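Local atomic coordinates of L-lysine 6-oxidase (Marinomonas mediterranea, PDB entry 3WEU), a protein that oxidatively deaminates the side-chain amine of L-lysine with a cysteine tryptophylquinone cofactor, releasing hydrogen peroxide that gives it antibacterial activity. Residues A[79-84]-A[229-234]; A[292-297]-A[424-429]. All blocks are in the same frame, centred on the assembly; numbering follows the deposited sequence.

In the fold
Contact 1 and contact 2 follow one another in series along the chain: residues 79-84 and 229-234 have already met before residues 292-297 and 424-429 begin. Their centres lie 39 Å apart and their nearest atoms about 24 Å apart, so neither touches the other, and they share no sheet. Contact 1 joins strands 80-91 and 223-232 of the large mixed sheet, within the N-terminal family region. Contact 2 joins the start of helix 295-308 to a loop between strand 421-422 and helix 433-439, the loop belonging to the C-terminal family region. Their centres are about 38 and 28 Å from the centre of the chain, and they tie different parts of the surface independently.

Contact 1 of 2, residues A[79-84]-A[229-234]; sequences NVKNIE and VVTYSD
Thr-231 O accepts hydrogen bonds from two backbone N-H groups, Lys-81 N at 2.8 Å and Asn-82 N at 3.1 Å, both lying in its carbonyl plane. Thr-231 N returns a nearly straight bond to Asn-82 O (2.9 Å, 170° at the hydrogen), and paired bonds between Glu-84 and Val-229 continue the antiparallel pattern. On one face Ile-83 and Val-230 run alongside each other in the same direction, with Ile-83 CG1 4.2 Å from Val-230 CG2. The other branch of Val-230, CG1, sits over one face of the Tyr-232 ring toward its rim, while Asn-79 O approaches the ring's rim within its plane. Lys-81 folds its chain across Thr-231: its CG passes 4.0 Å from Thr-231 CG2, and a bend at chi3 (-104°) leads on to a salt bridge between its amine and Asp-235. Where the pair ends, Ser-233 grips Asn-79 twice, Ser-233 N bonding Asn-79 O from above the carbonyl plane (2.9 Å) and Ser-233 OG giving its hydrogen to Asn-79 OD1 (3.1 Å). Farther out, the Tyr-232 hydroxyl is held by Glu-238, and strands 137-145 and 237-247 flank the pair. Two consecutive residues, Lys-81 and Asn-82, facing the single Thr-231 define a classic beta bulge, here near the end of an antiparallel pair in the N-terminal region's mixed sheet.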
ATOM      1  N   ASN A  79      31.348  41.509 -39.897  1.00 31.63           N
ATOM      2  CA  ASN A  79      30.395  41.057 -40.903  1.00 31.70           C
ATOM      3  C   ASN A  79      29.295  40.217 -40.255  1.00 27.97           C
ATOM      4  O   ASN A  79      28.437  39.725 -40.953  1.00 26.42           O
ATOM      5  CB  ASN A  79      31.067  40.334 -42.118  1.00 35.52           C
ATOM      6  CG  ASN A  79      30.146  40.265 -43.389  1.00 39.76           C
ATOM      7  OD1 ASN A  79      29.362  41.177 -43.678  1.00 46.69           O
ATOM      8  ND2 ASN A  79      30.238  39.151 -44.131  1.00 46.32           N
ATOM      9  N   VAL A  80      29.344  40.024 -38.930  1.00 25.69           N
ATOM     10  CA  VAL A  80      28.234  39.390 -38.244  1.00 22.86           C
ATOM     11  C   VAL A  80      27.287  40.418 -37.662  1.00 23.11           C
ATOM     12  O   VAL A  80      27.649  41.261 -36.832  1.00 24.39           O
ATOM     13  CB  VAL A  80      28.694  38.421 -37.123  1.00 24.29           C
ATOM     14  CG1 VAL A  80      27.484  37.857 -36.368  1.00 24.81           C
ATOM     15  CG2 VAL A  80      29.477  37.285 -37.732  1.00 24.30           C
ATOM     16  N   LYS A  81      26.035  40.336 -38.042  1.00 23.79           N
ATOM     17  CA  LYS A  81      25.103  41.209 -37.440  1.00 24.74           C
ATOM     18  C   LYS A  81      24.209  40.517 -36.443  1.00 22.54           C
ATOM     19  O   LYS A  81      23.723  41.151 -35.556  1.00 22.65           O
ATOM     20  CB  LYS A  81      24.333  41.981 -38.545  1.00 29.30           C
ATOM     21  CG  LYS A  81      22.998  41.439 -38.962  1.00 31.67           C
ATOM     22  CD  LYS A  81      22.451  42.211 -40.198  1.00 32.67           C
ATOM     23  CE  LYS A  81      21.376  43.168 -39.865  1.00 28.38           C
ATOM     24  NZ  LYS A  81      20.844  43.862 -41.103  1.00 23.89           N
ATOM     25  N   ASN A  82      23.957  39.209 -36.546  1.00 21.34           N
ATOM     26  CA  ASN A  82      23.219  38.549 -35.456  1.00 21.02           C
ATOM     27  C   ASN A  82      23.539  37.088 -35.453  1.00 20.17           C
ATOM     28  O   ASN A  82      23.982  36.584 -36.448  1.00 22.12           O
ATOM     29  CB  ASN A  82      21.712  38.678 -35.614  1.00 22.07           C
ATOM     30  CG  ASN A  82      20.982  38.534 -34.269  1.00 27.03           C
ATOM     31  OD1 ASN A  82      21.569  38.503 -33.172  1.00 23.36           O
ATOM     32  ND2 ASN A  82      19.693  38.442 -34.364  1.00 32.85           N
ATOM     33  N   ILE A  83      23.234  36.442 -34.335  1.00 20.69           N
ATOM     34  CA  ILE A  83      23.390  35.012 -34.171  1.00 19.65           C
ATOM     35  C   ILE A  83      22.178  34.635 -33.339  1.00 20.31           C
ATOM     36  O   ILE A  83      22.055  35.073 -32.237  1.00 21.20           O
ATOM     37  CB  ILE A  83      24.706  34.650 -33.436  1.00 19.83           C
ATOM     38  CG1 ILE A  83      25.918  35.085 -34.279  1.00 20.72           C
ATOM     39  CG2 ILE A  83      24.695  33.160 -33.133  1.00 19.56           C
ATOM     40  CD1 ILE A  83      27.310  34.894 -33.593  1.00 23.32           C
ATOM     41  N   GLU A  84      21.321  33.793 -33.895  1.00 18.67           N
ATOM     42  CA  GLU A  84      20.084  33.435 -33.248  1.00 21.45           C
ATOM     43  C   GLU A  84      20.084  31.946 -33.070  1.00 20.52           C
ATOM     44  O   GLU A  84      20.258  31.200 -34.023  1.00 21.93           O
ATOM     45  CB  GLU A  84      18.884  33.822 -34.063  1.00 22.30           C
ATOM     46  CG  GLU A  84      17.624  33.679 -33.243  1.00 26.26           C
ATOM     47  CD  GLU A  84      16.412  34.308 -33.935  1.00 32.10           C
ATOM     48  OE1 GLU A  84      16.374  34.353 -35.185  1.00 32.99           O
ATOM     49  OE2 GLU A  84      15.534  34.761 -33.195  1.00 32.03           O
ATOM     50  N   VAL A 229      21.491  30.243 -36.471  1.00 20.62           N
ATOM     51  CA  VAL A 229      21.473  31.071 -37.727  1.00 19.58           C
ATOM     52  C   VAL A 229      22.347  32.283 -37.483  1.00 20.87           C
ATOM     53  O   VAL A 229      22.096  33.084 -36.573  1.00 19.76           O
ATOM     54  CB  VAL A 229      20.044  31.542 -38.077  1.00 20.43           C
ATOM     55  CG1 VAL A 229      20.037  32.421 -39.343  1.00 21.33           C
ATOM     56  CG2 VAL A 229      19.083  30.369 -38.244  1.00 23.08           C
ATOM     57  N   VAL A 230      23.374  32.434 -38.295  1.00 19.30           N
ATOM     58  CA  VAL A 230      24.244  33.551 -38.250  1.00 19.59           C
ATOM     59  C   VAL A 230      23.878  34.441 -39.447  1.00 21.05           C
ATOM     60  O   VAL A 230      23.886  33.966 -40.604  1.00 21.39           O
ATOM     61  CB  VAL A 230      25.687  33.099 -38.497  1.00 21.26           C
ATOM     62  CG1 VAL A 230      26.638  34.307 -38.638  1.00 22.89           C
ATOM     63  CG2 VAL A 230      26.145  32.212 -37.304  1.00 20.45           C
ATOM     64  N   THR A 231      23.545  35.688 -39.145  1.00 21.70           N
ATOM     65  CA  THR A 231      23.121  36.629 -40.185  1.00 20.50           C
ATOM     66  C   THR A 231      24.274  37.600 -40.363  1.00 20.40           C
ATOM     67  O   THR A 231      24.742  38.238 -39.402  1.00 19.63           O
ATOM     68  CB  THR A 231      21.825  37.305 -39.783  1.00 19.32           C
ATOM     69  OG1 THR A 231      20.809  36.312 -39.587  1.00 19.21           O
ATOM     70  CG2 THR A 231      21.364  38.310 -40.876  1.00 19.61           C
ATOM     71  N   TYR A 232      24.724  37.736 -41.594  1.00 23.58           N
ATOM     72  CA  TYR A 232      25.817  38.623 -41.888  1.00 22.45           C
ATOM     73  C   TYR A 232      25.333  40.044 -42.238  1.00 23.74           C
ATOM     74  O   TYR A 232      24.153  40.264 -42.365  1.00 22.99           O
ATOM     75  CB  TYR A 232      26.630  38.066 -43.010  1.00 25.14           C
ATOM     76  CG  TYR A 232      27.143  36.688 -42.715  1.00 23.81           C
ATOM     77  CD1 TYR A 232      28.249  36.503 -41.891  1.00 28.16           C
ATOM     78  CD2 TYR A 232      26.558  35.576 -43.305  1.00 25.82           C
ATOM     79  CE1 TYR A 232      28.737  35.219 -41.620  1.00 27.25           C
ATOM     80  CE2 TYR A 232      27.027  34.289 -43.048  1.00 28.67           C
ATOM     81  CZ  TYR A 232      28.114  34.117 -42.208  1.00 27.46           C
ATOM     82  OH  TYR A 232      28.561  32.841 -41.987  1.00 30.25           O
ATOM     83  N   SER A 233      26.239  41.002 -42.359  1.00 24.43           N
ATOM     84  CA  SER A 233      25.844  42.447 -42.536  1.00 28.66           C
ATOM     85  C   SER A 233      24.964  42.706 -43.703  1.00 25.89           C
ATOM     86  O   SER A 233      24.203  43.641 -43.683  1.00 27.30           O
ATOM     87  CB  SER A 233      27.058  43.331 -42.718  1.00 32.06           C
ATOM     88  OG  SER A 233      27.945  43.046 -41.687  1.00 33.49           O
ATOM     89  N   ASP A 234      25.069  41.882 -44.735  1.00 25.78           N
ATOM     90  CA  ASP A 234      24.265  42.021 -45.911  1.00 25.00           C
ATOM     91  C   ASP A 234      22.982  41.251 -45.850  1.00 25.28           C
ATOM     92  O   ASP A 234      22.313  41.108 -46.863  1.00 24.88           O
ATOM     93  CB  ASP A 234      25.076  41.620 -47.118  1.00 27.47           C
ATOM     94  CG  ASP A 234      25.368  40.101 -47.155  1.00 35.11           C
ATOM     95  OD1 ASP A 234      24.985  39.346 -46.218  1.00 27.65           O
ATOM     96  OD2 ASP A 234      26.002  39.693 -48.151  1.00 33.51           O
TER

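Contact 2 of 2, residues A[292-297]-A[424-429]; sequences VANFDR and GPADDY
Asn-294 reaches Gly-424 with its amide: ND2 donates to Gly-424 O at 2.8 Å, the acceptor lying in the amide plane although the donor stands above the carbonyl plane. With CG anti to the backbone N (chi1 174°), Asn-294 OD1 accepts from Arg-297 N (2.8 Å), the N-cap bond of helix 295-308. One side chain therefore caps the helix and holds the loop, and ND2 also bonds Thr-422 OG1 in strand 421-422. Ala-426 CB packs closely against it, 3.3 Å from Asn-294 CG. A turn later, Arg-297 sends its chain, bent at its third side-chain torsion, past the loop. Its NH1 donates to Asp-427 O at 2.7 Å, almost head-on to the carbonyl (170°) and in the guanidinium plane. Ala-426 CB lies over one guanidinium face; the opposite face stacks on Tyr-429, with centres 4.0 Å apart and planes 27° apart, an off-centre cation-pi contact, and Arg-297 CD adds a CH-pi contact to the same ring. Asp-298 OD1 is hydrogen-bonded to the Tyr-429 hydroxyl, and the ring packs against Leu-412 of helix 407-418. Just before the helix, strand 293-294 runs parallel to strand 421-422, from which the loop departs toward helix 433-439.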
ATOM      1  N   VAL A 292      48.591   1.164 -35.805  1.00 18.13           N
ATOM      2  CA  VAL A 292      49.458   1.293 -34.631  1.00 19.14           C
ATOM      3  C   VAL A 292      48.827   2.230 -33.593  1.00 21.18           C
ATOM      4  O   VAL A 292      48.590   3.418 -33.861  1.00 18.94           O
ATOM      5  CB  VAL A 292      50.879   1.815 -35.080  1.00 21.44           C
ATOM      6  CG1 VAL A 292      51.776   2.075 -33.888  1.00 25.67           C
ATOM      7  CG2 VAL A 292      51.556   0.812 -36.026  1.00 21.51           C
ATOM      8  N   ALA A 293      48.473   1.715 -32.409  1.00 20.25           N
ATOM      9  CA  ALA A 293      47.798   2.522 -31.404  1.00 19.59           C
ATOM     10  C   ALA A 293      48.809   3.435 -30.762  1.00 20.72           C
ATOM     11  O   ALA A 293      50.037   3.304 -30.962  1.00 20.65           O
ATOM     12  CB  ALA A 293      47.154   1.593 -30.346  1.00 20.11           C
ATOM     13  N   ASN A 294      48.344   4.322 -29.928  1.00 18.26           N
ATOM     14  CA  ASN A 294      49.230   5.192 -29.204  1.00 17.53           C
ATOM     15  C   ASN A 294      48.932   4.952 -27.702  1.00 20.70           C
ATOM     16  O   ASN A 294      47.777   5.059 -27.278  1.00 17.53           O
ATOM     17  CB  ASN A 294      48.962   6.658 -29.533  1.00 17.58           C
ATOM     18  CG  ASN A 294      49.789   7.616 -28.660  1.00 20.09           C
ATOM     19  OD1 ASN A 294      49.261   8.321 -27.778  1.00 15.42           O
ATOM     20  ND2 ASN A 294      51.106   7.648 -28.914  1.00 22.54           N
ATOM     21  N   PHE A 295      49.982   4.757 -26.890  1.00 18.97           N
ATOM     22  CA  PHE A 295      49.730   4.477 -25.494  1.00 20.35           C
ATOM     23  C   PHE A 295      48.969   5.590 -24.792  1.00 18.81           C
ATOM     24  O   PHE A 295      47.931   5.351 -24.144  1.00 18.90           O
ATOM     25  CB  PHE A 295      50.997   4.194 -24.735  1.00 20.64           C
ATOM     26  CG  PHE A 295      50.720   3.819 -23.291  1.00 20.96           C
ATOM     27  CD1 PHE A 295      50.274   2.559 -22.964  1.00 21.52           C
ATOM     28  CD2 PHE A 295      50.839   4.784 -22.284  1.00 19.36           C
ATOM     29  CE1 PHE A 295      49.980   2.234 -21.668  1.00 20.85           C
ATOM     30  CE2 PHE A 295      50.589   4.451 -20.968  1.00 19.38           C
ATOM     31  CZ  PHE A 295      50.146   3.183 -20.666  1.00 19.71           C
ATOM     32  N   ASP A 296      49.494   6.787 -24.842  1.00 17.32           N
ATOM     33  CA  ASP A 296      48.899   7.871 -24.131  1.00 20.43           C
ATOM     34  C   ASP A 296      47.459   8.190 -24.571  1.00 18.63           C
ATOM     35  O   ASP A 296      46.629   8.510 -23.730  1.00 19.70           O
ATOM     36  CB  ASP A 296      49.721   9.180 -24.175  1.00 23.62           C
ATOM     37  CG  ASP A 296      51.043   9.136 -23.360  1.00 29.08           C
ATOM     38  OD1 ASP A 296      51.186   8.389 -22.425  1.00 32.33           O
ATOM     39  OD2 ASP A 296      51.985   9.863 -23.731  1.00 37.77           O
ATOM     40  N   ARG A 297      47.179   8.175 -25.851  1.00 17.86           N
ATOM     41  CA  ARG A 297      45.873   8.553 -26.368  1.00 18.62           C
ATOM     42  C   ARG A 297      44.860   7.416 -26.185  1.00 17.68           C
ATOM     43  O   ARG A 297      43.717   7.663 -25.863  1.00 17.40           O
ATOM     44  CB  ARG A 297      45.971   8.848 -27.884  1.00 20.39           C
ATOM     45  CG  ARG A 297      44.708   9.311 -28.608  1.00 23.03           C
ATOM     46  CD  ARG A 297      44.896   9.493 -30.166  1.00 25.72           C
ATOM     47  NE  ARG A 297      45.174   8.199 -30.723  1.00 29.09           N
ATOM     48  CZ  ARG A 297      45.705   7.950 -31.914  1.00 33.57           C
ATOM     49  NH1 ARG A 297      46.030   8.942 -32.737  1.00 30.18           N
ATOM     50  NH2 ARG A 297      45.928   6.680 -32.278  1.00 35.31           N
ATOM     51  N   GLY A 424      54.546   8.405 -26.727  1.00 20.56           N
ATOM     52  CA  GLY A 424      54.756   9.763 -27.096  1.00 21.71           C
ATOM     53  C   GLY A 424      53.436  10.348 -27.592  1.00 20.36           C
ATOM     54  O   GLY A 424      52.391   9.705 -27.544  1.00 21.26           O
ATOM     55  N   PRO A 425      53.467  11.551 -28.100  1.00 23.97           N
ATOM     56  CA  PRO A 425      52.224  12.208 -28.574  1.00 28.52           C
ATOM     57  C   PRO A 425      51.664  11.504 -29.800  1.00 30.23           C
ATOM     58  O   PRO A 425      52.367  10.930 -30.627  1.00 37.88           O
ATOM     59  CB  PRO A 425      52.705  13.590 -29.045  1.00 32.30           C
ATOM     60  CG  PRO A 425      54.221  13.437 -29.106  1.00 29.16           C
ATOM     61  CD  PRO A 425      54.598  12.500 -28.046  1.00 27.55           C
ATOM     62  N   ALA A 426      50.404  11.448 -29.962  1.00 29.80           N
ATOM     63  CA  ALA A 426      50.016  10.967 -31.244  1.00 35.30           C
ATOM     64  C   ALA A 426      49.239  12.116 -31.728  1.00 29.96           C
ATOM     65  O   ALA A 426      48.861  12.909 -30.923  1.00 34.94           O
ATOM     66  CB  ALA A 426      49.181   9.740 -31.106  1.00 39.03           C
ATOM     67  N   ASP A 427      48.930  12.219 -32.988  1.00 38.68           N
ATOM     68  CA  ASP A 427      47.960  13.297 -33.257  1.00 49.60           C
ATOM     69  C   ASP A 427      46.546  12.856 -32.825  1.00 41.56           C
ATOM     70  O   ASP A 427      46.263  11.658 -32.710  1.00 32.20           O
ATOM     71  CB  ASP A 427      47.986  13.864 -34.687  1.00 51.13           C
ATOM     72  CG  ASP A 427      47.538  15.376 -34.731  1.00 50.27           C
ATOM     73  OD1 ASP A 427      47.286  16.019 -33.670  1.00 50.71           O
ATOM     74  OD2 ASP A 427      47.437  15.932 -35.818  1.00 51.47           O
ATOM     75  N   ASP A 428      45.718  13.849 -32.509  1.00 40.24           N
ATOM     76  CA  ASP A 428      44.307  13.647 -32.216  1.00 39.25           C
ATOM     77  C   ASP A 428      43.611  13.030 -33.434  1.00 33.43           C
ATOM     78  O   ASP A 428      43.990  13.181 -34.590  1.00 28.16           O
ATOM     79  CB  ASP A 428      43.576  14.961 -31.870  1.00 44.88           C
ATOM     80  CG  ASP A 428      44.110  15.629 -30.607  1.00 53.86           C
ATOM     81  OD1 ASP A 428      45.212  15.264 -30.135  1.00 57.78           O
ATOM     82  OD2 ASP A 428      43.420  16.537 -30.103  1.00 55.15           O
ATOM     83  N   TYR A 429      42.596  12.281 -33.122  1.00 28.93           N
ATOM     84  CA  TYR A 429      41.633  11.890 -34.110  1.00 25.93           C
ATOM     85  C   TYR A 429      40.896  13.114 -34.622  1.00 28.80           C
ATOM     86  O   TYR A 429      40.879  14.165 -33.960  1.00 29.59           O
ATOM     87  CB  TYR A 429      40.644  10.964 -33.395  1.00 25.21           C
ATOM     88  CG  TYR A 429      41.244   9.634 -32.968  1.00 23.58           C
ATOM     89  CD1 TYR A 429      41.759   8.776 -33.902  1.00 23.00           C
ATOM     90  CD2 TYR A 429      41.230   9.204 -31.620  1.00 22.55           C
ATOM     91  CE1 TYR A 429      42.294   7.567 -33.545  1.00 22.15           C
ATOM     92  CE2 TYR A 429      41.745   7.967 -31.292  1.00 21.04           C
ATOM     93  CZ  TYR A 429      42.269   7.150 -32.222  1.00 23.16           C
ATOM     94  OH  TYR A 429      42.914   5.905 -31.918  1.00 30.42           O
TER